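Local coordinates for protein malate oxidoreductase (Thermotoga maritima, PDB 1VL6) that probably catalyses the NAD-dependent oxidative decarboxylation of malate to pyruvate and carbon dioxide, as a malic enzyme, at residues T171-S176 and S351-I356; N326-P331 and R366-A371; P331-G336 and T382-S387. One frame throughout, in Å; residues are numbered along the deposited sequence.

Contact 1. Residues T171-S176 and S351-I356; sequences TAVVVS and SAVEAI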
loop_
_atom_site.group_PDB
_atom_site.type_symbol
_atom_site.label_atom_id
_atom_site.label_comp_id
_atom_site.label_asym_id
_atom_site.label_seq_id
_atom_site.Cartn_x
_atom_site.Cartn_y
_atom_site.Cartn_z
ATOM N N THR A 171 -22.867 -6.500 -19.345
ATOM C CA THR A 171 -23.293 -5.824 -20.546
ATOM C C THR A 171 -24.772 -5.726 -20.578
ATOM O O THR A 171 -25.305 -4.700 -20.970
ATOM C CB THR A 171 -22.885 -6.576 -21.763
ATOM O OG1 THR A 171 -21.479 -6.770 -21.762
ATOM C CG2 THR A 171 -23.162 -5.736 -23.033
ATOM N N ALA A 172 -25.462 -6.800 -20.200
ATOM C CA ALA A 172 -26.919 -6.761 -20.214
ATOM C C ALA A 172 -27.466 -5.710 -19.229
ATOM O O ALA A 172 -28.406 -5.010 -19.526
ATOM C CB ALA A 172 -27.480 -8.131 -19.900
ATOM N N VAL A 173 -26.848 -5.589 -18.062
ATOM C CA VAL A 173 -27.312 -4.605 -17.068
ATOM C C VAL A 173 -27.168 -3.177 -17.592
ATOM O O VAL A 173 -28.122 -2.401 -17.569
ATOM C CB VAL A 173 -26.575 -4.761 -15.745
ATOM C CG1 VAL A 173 -26.795 -3.568 -14.821
ATOM C CG2 VAL A 173 -27.045 -6.011 -15.073
ATOM N N VAL A 174 -25.995 -2.852 -18.098
ATOM C CA VAL A 174 -25.758 -1.515 -18.560
ATOM C C VAL A 174 -26.564 -1.206 -19.824
ATOM O O VAL A 174 -27.116 -0.120 -19.955
ATOM C CB VAL A 174 -24.271 -1.276 -18.803
ATOM C CG1 VAL A 174 -24.026 0.141 -19.194
ATOM C CG2 VAL A 174 -23.516 -1.535 -17.552
ATOM N N VAL A 175 -26.666 -2.147 -20.744
ATOM C CA VAL A 175 -27.457 -1.908 -21.968
ATOM C C VAL A 175 -28.919 -1.639 -21.582
ATOM O O VAL A 175 -29.543 -0.737 -22.097
ATOM C CB VAL A 175 -27.388 -3.101 -22.880
ATOM C CG1 VAL A 175 -28.426 -3.023 -23.996
ATOM C CG2 VAL A 175 -25.961 -3.270 -23.471
ATOM N N SER A 176 -29.428 -2.403 -20.622
ATOM C CA SER A 176 -30.776 -2.271 -20.160
ATOM C C SER A 176 -31.013 -0.916 -19.537
ATOM O O SER A 176 -32.030 -0.280 -19.820
ATOM C CB SER A 176 -31.063 -3.344 -19.132
ATOM O OG SER A 176 -31.108 -4.615 -19.756
ATOM N N SER A 351 -32.244 -4.628 -9.931
ATOM C CA SER A 351 -31.958 -3.508 -9.060
ATOM C C SER A 351 -30.788 -2.692 -9.600
ATOM O O SER A 351 -30.846 -1.464 -9.624
ATOM C CB SER A 351 -31.729 -3.962 -7.630
ATOM O OG SER A 351 -32.960 -4.361 -7.083
ATOM N N ALA A 352 -29.747 -3.378 -10.063
ATOM C CA ALA A 352 -28.607 -2.692 -10.627
ATOM C C ALA A 352 -29.030 -1.891 -11.853
ATOM O O ALA A 352 -28.702 -0.702 -11.970
ATOM C CB ALA A 352 -27.546 -3.678 -10.981
ATOM N N VAL A 353 -29.816 -2.515 -12.733
ATOM C CA VAL A 353 -30.309 -1.809 -13.923
ATOM C C VAL A 353 -30.958 -0.515 -13.506
ATOM O O VAL A 353 -30.578 0.533 -13.976
ATOM C CB VAL A 353 -31.308 -2.632 -14.713
ATOM C CG1 VAL A 353 -32.080 -1.743 -15.762
ATOM C CG2 VAL A 353 -30.598 -3.784 -15.369
ATOM N N GLU A 354 -31.891 -0.596 -12.576
ATOM C CA GLU A 354 -32.614 0.587 -12.113
ATOM C C GLU A 354 -31.715 1.639 -11.445
ATOM O O GLU A 354 -31.921 2.849 -11.596
ATOM C CB GLU A 354 -33.726 0.194 -11.133
ATOM C CG GLU A 354 -34.816 -0.657 -11.782
ATOM C CD GLU A 354 -35.740 0.145 -12.673
ATOM O OE1 GLU A 354 -35.703 1.381 -12.586
ATOM O OE2 GLU A 354 -36.541 -0.465 -13.410
ATOM N N ALA A 355 -30.741 1.166 -10.698
ATOM C CA ALA A 355 -29.873 2.042 -9.986
ATOM C C ALA A 355 -29.012 2.826 -10.972
ATOM O O ALA A 355 -28.833 4.058 -10.825
ATOM C CB ALA A 355 -29.044 1.210 -9.044
ATOM N N ILE A 356 -28.511 2.151 -12.007
ATOM C CA ILE A 356 -27.711 2.885 -13.033
ATOM C C ILE A 356 -28.599 3.926 -13.760
ATOM O O ILE A 356 -28.237 5.077 -13.909
ATOM C CB ILE A 356 -27.072 1.915 -13.998
ATOM C CG1 ILE A 356 -25.968 1.139 -13.275
ATOM C CG2 ILE A 356 -26.524 2.630 -15.191
ATOM C CD1 ILE A 356 -25.588 -0.093 -14.012
#

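Contact 2. Residues N326-P331 and R366-A371; sequences NLLAFP and RIIPEA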
loop_
_atom_site.group_PDB
_atom_site.type_symbol
_atom_site.label_atom_id
_atom_site.label_comp_id
_atom_site.label_asym_id
_atom_site.label_seq_id
_atom_site.Cartn_x
_atom_site.Cartn_y
_atom_site.Cartn_z
ATOM N N ASN A 326 -19.431 -1.861 -19.198
ATOM C CA ASN A 326 -19.514 -2.824 -18.108
ATOM C C ASN A 326 -19.054 -2.285 -16.784
ATOM O O ASN A 326 -19.553 -2.711 -15.757
ATOM C CB ASN A 326 -18.619 -4.022 -18.490
ATOM C CG ASN A 326 -19.292 -4.921 -19.492
ATOM O OD1 ASN A 326 -20.294 -4.537 -20.092
ATOM N ND2 ASN A 326 -18.812 -6.133 -19.621
ATOM N N LEU A 327 -18.127 -1.331 -16.834
ATOM C CA LEU A 327 -17.540 -0.757 -15.645
ATOM C C LEU A 327 -18.546 -0.093 -14.745
ATOM O O LEU A 327 -18.327 0.014 -13.540
ATOM C CB LEU A 327 -16.428 0.228 -16.000
ATOM C CG LEU A 327 -15.692 0.864 -14.823
ATOM C CD1 LEU A 327 -15.076 -0.147 -13.901
ATOM C CD2 LEU A 327 -14.626 1.826 -15.376
ATOM N N LEU A 328 -19.642 0.380 -15.293
ATOM C CA LEU A 328 -20.668 0.960 -14.441
ATOM C C LEU A 328 -21.336 -0.077 -13.577
ATOM O O LEU A 328 -21.961 0.280 -12.560
ATOM C CB LEU A 328 -21.744 1.633 -15.277
ATOM C CG LEU A 328 -21.316 2.848 -16.076
ATOM C CD1 LEU A 328 -22.337 3.165 -17.144
ATOM C CD2 LEU A 328 -21.162 4.001 -15.150
ATOM N N ALA A 329 -21.223 -1.355 -13.959
ATOM C CA ALA A 329 -22.021 -2.425 -13.313
ATOM C C ALA A 329 -21.225 -3.323 -12.391
ATOM O O ALA A 329 -21.635 -3.559 -11.251
ATOM C CB ALA A 329 -22.691 -3.267 -14.360
ATOM N N PHE A 330 -20.104 -3.857 -12.872
ATOM C CA PHE A 330 -19.426 -4.923 -12.111
ATOM C C PHE A 330 -18.902 -4.532 -10.713
ATOM O O PHE A 330 -18.969 -5.322 -9.808
ATOM C CB PHE A 330 -18.375 -5.653 -12.948
ATOM C CG PHE A 330 -17.122 -4.881 -13.239
ATOM C CD1 PHE A 330 -16.162 -4.657 -12.244
ATOM C CD2 PHE A 330 -16.847 -4.463 -14.539
ATOM C CE1 PHE A 330 -14.982 -3.976 -12.536
ATOM C CE2 PHE A 330 -15.682 -3.766 -14.837
ATOM C CZ PHE A 330 -14.750 -3.518 -13.846
ATOM N N PRO A 331 -18.397 -3.330 -10.494
ATOM C CA PRO A 331 -17.880 -3.056 -9.178
ATOM C C PRO A 331 -18.972 -3.166 -8.116
ATOM O O PRO A 331 -18.789 -3.842 -7.085
ATOM C CB PRO A 331 -17.296 -1.654 -9.308
ATOM C CG PRO A 331 -17.034 -1.530 -10.781
ATOM C CD PRO A 331 -18.184 -2.201 -11.409
ATOM N N ARG A 366 -26.534 12.358 -23.044
ATOM C CA ARG A 366 -26.117 11.696 -21.824
ATOM C C ARG A 366 -27.260 10.862 -21.224
ATOM O O ARG A 366 -27.968 11.334 -20.342
ATOM C CB ARG A 366 -25.640 12.763 -20.863
ATOM C CG ARG A 366 -25.137 12.256 -19.587
ATOM C CD ARG A 366 -25.504 13.175 -18.399
ATOM N NE ARG A 366 -24.926 12.668 -17.151
ATOM C CZ ARG A 366 -23.614 12.508 -16.951
ATOM N NH1 ARG A 366 -22.731 12.818 -17.908
ATOM N NH2 ARG A 366 -23.168 12.004 -15.803
ATOM N N ILE A 367 -27.414 9.623 -21.717
ATOM C CA ILE A 367 -28.517 8.709 -21.294
ATOM C C ILE A 367 -28.181 7.821 -20.105
ATOM O O ILE A 367 -29.058 7.172 -19.538
ATOM C CB ILE A 367 -28.947 7.834 -22.451
ATOM C CG1 ILE A 367 -27.877 6.785 -22.777
ATOM C CG2 ILE A 367 -29.226 8.708 -23.635
ATOM C CD1 ILE A 367 -28.129 5.948 -24.035
ATOM N N ILE A 368 -26.896 7.800 -19.751
ATOM C CA ILE A 368 -26.399 7.153 -18.551
ATOM C C ILE A 368 -25.229 7.923 -18.013
ATOM O O ILE A 368 -24.688 8.760 -18.724
ATOM C CB ILE A 368 -25.955 5.739 -18.849
ATOM C CG1 ILE A 368 -25.062 5.696 -20.089
ATOM C CG2 ILE A 368 -27.132 4.854 -19.008
ATOM C CD1 ILE A 368 -24.451 4.357 -20.214
ATOM N N PRO A 369 -24.844 7.655 -16.758
ATOM C CA PRO A 369 -23.670 8.308 -16.157
ATOM C C PRO A 369 -22.387 7.775 -16.757
ATOM O O PRO A 369 -22.423 6.762 -17.474
ATOM C CB PRO A 369 -23.736 7.903 -14.675
ATOM C CG PRO A 369 -24.702 6.812 -14.559
ATOM C CD PRO A 369 -25.506 6.712 -15.826
ATOM N N GLU A 370 -21.277 8.452 -16.476
ATOM C CA GLU A 370 -19.952 7.916 -16.784
ATOM C C GLU A 370 -19.449 7.178 -15.550
ATOM O O GLU A 370 -19.908 7.454 -14.427
ATOM C CB GLU A 370 -18.944 8.994 -17.085
ATOM C CG GLU A 370 -19.267 9.851 -18.274
ATOM C CD GLU A 370 -18.881 11.277 -18.032
ATOM O OE1 GLU A 370 -17.706 11.500 -17.618
ATOM O OE2 GLU A 370 -19.761 12.149 -18.231
ATOM N N ALA A 371 -18.453 6.321 -15.761
ATOM C CA ALA A 371 -17.921 5.415 -14.758
ATOM C C ALA A 371 -17.195 6.094 -13.667
ATOM O O ALA A 371 -17.110 5.554 -12.568
ATOM C CB ALA A 371 -16.987 4.482 -15.355
#

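Contact 3. Residues P331-G336 and T382-S387; sequences PGIMKG and TAVKGS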
loop_
_atom_site.group_PDB
_atom_site.type_symbol
_atom_site.label_atom_id
_atom_site.label_comp_id
_atom_site.label_asym_id
_atom_site.label_seq_id
_atom_site.Cartn_x
_atom_site.Cartn_y
_atom_site.Cartn_z
ATOM N N PRO A 331 -18.397 -3.330 -10.494
ATOM C CA PRO A 331 -17.880 -3.056 -9.178
ATOM C C PRO A 331 -18.972 -3.166 -8.116
ATOM O O PRO A 331 -18.789 -3.842 -7.085
ATOM C CB PRO A 331 -17.296 -1.654 -9.308
ATOM C CG PRO A 331 -17.034 -1.530 -10.781
ATOM C CD PRO A 331 -18.184 -2.201 -11.409
ATOM N N GLY A 332 -20.104 -2.526 -8.361
ATOM C CA GLY A 332 -21.186 -2.514 -7.371
ATOM C C GLY A 332 -21.810 -3.867 -7.227
ATOM O O GLY A 332 -22.102 -4.294 -6.125
ATOM N N ILE A 333 -22.027 -4.540 -8.346
ATOM C CA ILE A 333 -22.678 -5.831 -8.333
ATOM C C ILE A 333 -21.864 -6.825 -7.541
ATOM O O ILE A 333 -22.381 -7.533 -6.683
ATOM C CB ILE A 333 -22.793 -6.361 -9.730
ATOM C CG1 ILE A 333 -23.803 -5.514 -10.530
ATOM C CG2 ILE A 333 -23.182 -7.838 -9.654
ATOM C CD1 ILE A 333 -24.223 -6.103 -11.872
HETATM N N MSE A 334 -20.577 -6.883 -7.845
HETATM C CA MSE A 334 -19.691 -7.824 -7.209
HETATM C C MSE A 334 -19.545 -7.538 -5.741
HETATM O O MSE A 334 -19.491 -8.466 -4.912
HETATM C CB MSE A 334 -18.332 -7.754 -7.868
HETATM C CG MSE A 334 -17.506 -9.019 -7.733
HETATM SE SE MSE A 334 -18.216 -10.556 -8.813
HETATM C CE MSE A 334 -18.006 -11.749 -7.505
ATOM N N LYS A 335 -19.458 -6.268 -5.397
ATOM C CA LYS A 335 -19.313 -5.930 -4.039
ATOM C C LYS A 335 -20.584 -6.303 -3.270
ATOM O O LYS A 335 -20.549 -6.802 -2.169
ATOM C CB LYS A 335 -19.023 -4.451 -3.918
ATOM C CG LYS A 335 -18.537 -4.055 -2.511
ATOM C CD LYS A 335 -18.290 -2.557 -2.516
ATOM C CE LYS A 335 -17.738 -2.047 -1.163
ATOM N NZ LYS A 335 -18.425 -0.799 -0.857
ATOM N N GLY A 336 -21.724 -6.032 -3.843
ATOM C CA GLY A 336 -22.962 -6.352 -3.158
ATOM C C GLY A 336 -23.114 -7.828 -2.979
ATOM O O GLY A 336 -23.380 -8.304 -1.866
ATOM N N THR A 382 -25.505 -0.474 -3.279
ATOM C CA THR A 382 -26.637 -0.437 -2.343
ATOM C C THR A 382 -27.823 -1.243 -2.899
ATOM O O THR A 382 -28.488 -2.000 -2.211
ATOM C CB THR A 382 -27.132 0.974 -2.129
ATOM O OG1 THR A 382 -26.158 1.760 -1.442
ATOM C CG2 THR A 382 -28.303 0.939 -1.185
ATOM N N ALA A 383 -28.072 -1.061 -4.173
ATOM C CA ALA A 383 -29.194 -1.741 -4.785
ATOM C C ALA A 383 -29.027 -3.265 -4.671
ATOM O O ALA A 383 -29.954 -3.981 -4.262
ATOM C CB ALA A 383 -29.344 -1.349 -6.248
ATOM N N VAL A 384 -27.833 -3.737 -5.002
ATOM C CA VAL A 384 -27.582 -5.154 -5.035
ATOM C C VAL A 384 -27.575 -5.793 -3.636
ATOM O O VAL A 384 -28.203 -6.822 -3.391
ATOM C CB VAL A 384 -26.305 -5.416 -5.798
ATOM C CG1 VAL A 384 -25.921 -6.879 -5.741
ATOM C CG2 VAL A 384 -26.488 -5.032 -7.267
ATOM N N LYS A 385 -26.897 -5.133 -2.709
ATOM C CA LYS A 385 -26.879 -5.527 -1.321
ATOM C C LYS A 385 -28.300 -5.638 -0.789
ATOM O O LYS A 385 -28.604 -6.560 -0.070
ATOM C CB LYS A 385 -26.036 -4.504 -0.583
ATOM C CG LYS A 385 -25.949 -4.540 0.930
ATOM C CD LYS A 385 -25.145 -3.270 1.392
ATOM C CE LYS A 385 -25.669 -2.567 2.686
ATOM N NZ LYS A 385 -25.474 -3.377 3.967
ATOM N N GLY A 386 -29.185 -4.735 -1.170
ATOM C CA GLY A 386 -30.557 -4.708 -0.628
ATOM C C GLY A 386 -31.565 -5.684 -1.199
ATOM O O GLY A 386 -32.614 -5.837 -0.608
ATOM N N SER A 387 -31.268 -6.332 -2.337
ATOM C CA SER A 387 -32.267 -7.192 -3.012
ATOM C C SER A 387 -32.154 -8.680 -2.828
ATOM O O SER A 387 -31.086 -9.209 -2.840
ATOM C CB SER A 387 -32.211 -7.080 -4.537
ATOM O OG SER A 387 -31.743 -5.851 -4.946
#

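Contact 1. Residues T171-S176 and S351-I356
Val173 and Val353, with CA atoms 5.2 Å apart, mark the place where segments 171-176 and 351-356 of two helices run in broadly the same direction, crossing at -41° with their axes 8.4 Å apart. Val353 does most of the joining from its side. Its CG1 is anti to the backbone N (chi1 166°), which turns Val353 CG2 onto the neighbouring helix, 3.6 Å from Val173 O. Both methyls of Val353 also lie against Ser176 CB, with Val353 CG1 at 3.9 Å. An alanine here would lose both branches and would probably leave a gap between the helices, beside Val173 and Ser176. Val173 answers with CG1, which rests on Ala352 CB, whose small size suits the close approach. Val173 CG1 also meets the end of Ile356, 3.8 Å from Ile356 CD1, the two side chains crossing at about a right angle. Within the NAD-binding domain of the malic enzyme family, this joins helix 166-186 to helix 346-358. The former also packs against helix 202-214, whose start carries the last glycine of a probable Rossmann-type GxGxxG pattern; Ala172 and Ser176 both touch Phe210 there. Ser176 is buried, yet its hydroxyl is satisfied by its own helix: Ser176 OG donates to Ala172 O at 2.7 Å. That oxygen also takes the backbone N-H of Ser176, from the opposite face of its carbonyl plane.

Contact 2. Residues N326-P331 and R366-A371
Leu328 faces Ile368, Pro369 and Ala371 where a 3-10 turn, just ahead of helix 330-340 in the NAD-binding domain, meets the irregular loop between helices 346-358 and 374-386. The leucine's two methyls divide the loop between them. With CG anti to the carbonyl carbon (chi1 -66°), the branch extends to the loop: Leu328 CD1 lies 3.9 Å from Ile368 CD1, the two side chains meeting at a slant, and Leu328 CD2 rests 3.6 Å from Ala371 CA. A branched side chain suits this place because it touches two separate parts of the loop. Leu327 points at the same loop from the preceding position, Leu327 CD2 packing on Ala371 CB at 3.6 Å; alanine, small and apolar, can accept both leucines. Leu327 also packs on Phe106 of helix 89-107 and on Leu40 of a neighbouring subunit, so the turn lies close to a subunit interface. The loop is braced by its own salt bridge. Ile368 O stands over the centre of one face of the Arg366 guanidinium, while Arg366 NH1, with its partner lying in the plane of the group, donates to Glu370 OE2 at 3.1 Å, coming to the anti side and tilted 22° from the carboxylate plane.

Contact 3. Residues P331-G336 and T382-S387
Val384 carries the apolar part of the contact, laying both its methyls on helix 331-336. Val384 CG1, anti to the backbone N (chi1 174°), approaches Ile333 O at 3.7 Å, while Val384 CG2 faces Ile333 CA at 4.0 Å and, more distantly, Ile333 CG1. The Ile333 side chain leaves its backbone away from the other helix, which is why Val384 meets chiefly its main chain; a short beta-branched residue fits so near an approach.

Backbone packing is the second element. The two segments run in broadly the same direction, crossing at -30° with axes 7.8 Å apart, and they come together at Gly336, whose CA is 4.4 Å from Lys385 CA and 4.0 Å from Val384 CG1. Glycine suits the place because a side chain would point straight into the other helix. The backbone N of Lys385 also packs on Gly336, 4.1 Å from Gly336 CA. Gly332, one turn earlier, offers only its carbonyl oxygen, with Gly332 O 4.4 Å from Val384 CB.

Polar bonds lie outside the interface proper. The side chain of Lys385 heads away, its NZ forming a long, weak ion pair with Glu339. At the far end of the segment Ser387 OG donates to Ala383 O at 2.7 Å, tying the chain back onto the preceding turn.

Helix 346-358 touches both segments, through Leu349 on Ile333 and Met348 on Val384. On helix 330-340, Ile333 and the selenomethionine Met334 rest on Phe164 of strand 163-165, and Met334 also touches Phe103 of helix 89-107.

In the fold
The three contacts interlace along the chain, their segments alternating within the NAD-binding domain. Contact 1 meets contact 2, with centres about 9 Å apart, through a probable hydrogen bond between Thr171 OG1 and Asn326 OD1 at 3.0 Å, and through Val174 CG2 packing on Ala329 CB at 3.7 Å. Contact 1 meets contact 3, about 12 Å away between centres, where Ser351 OG and Ser387 OG form a probable hydrogen bond at 2.9 Å and Ala355 CB is 3.8 Å from Ala383 CB. Contacts 2 and 3 stand about 14 Å apart between centres and share Pro331, in the first turn of helix 330-340. Helix 346-358 thus packs against both helix 166-186 and helix 374-386.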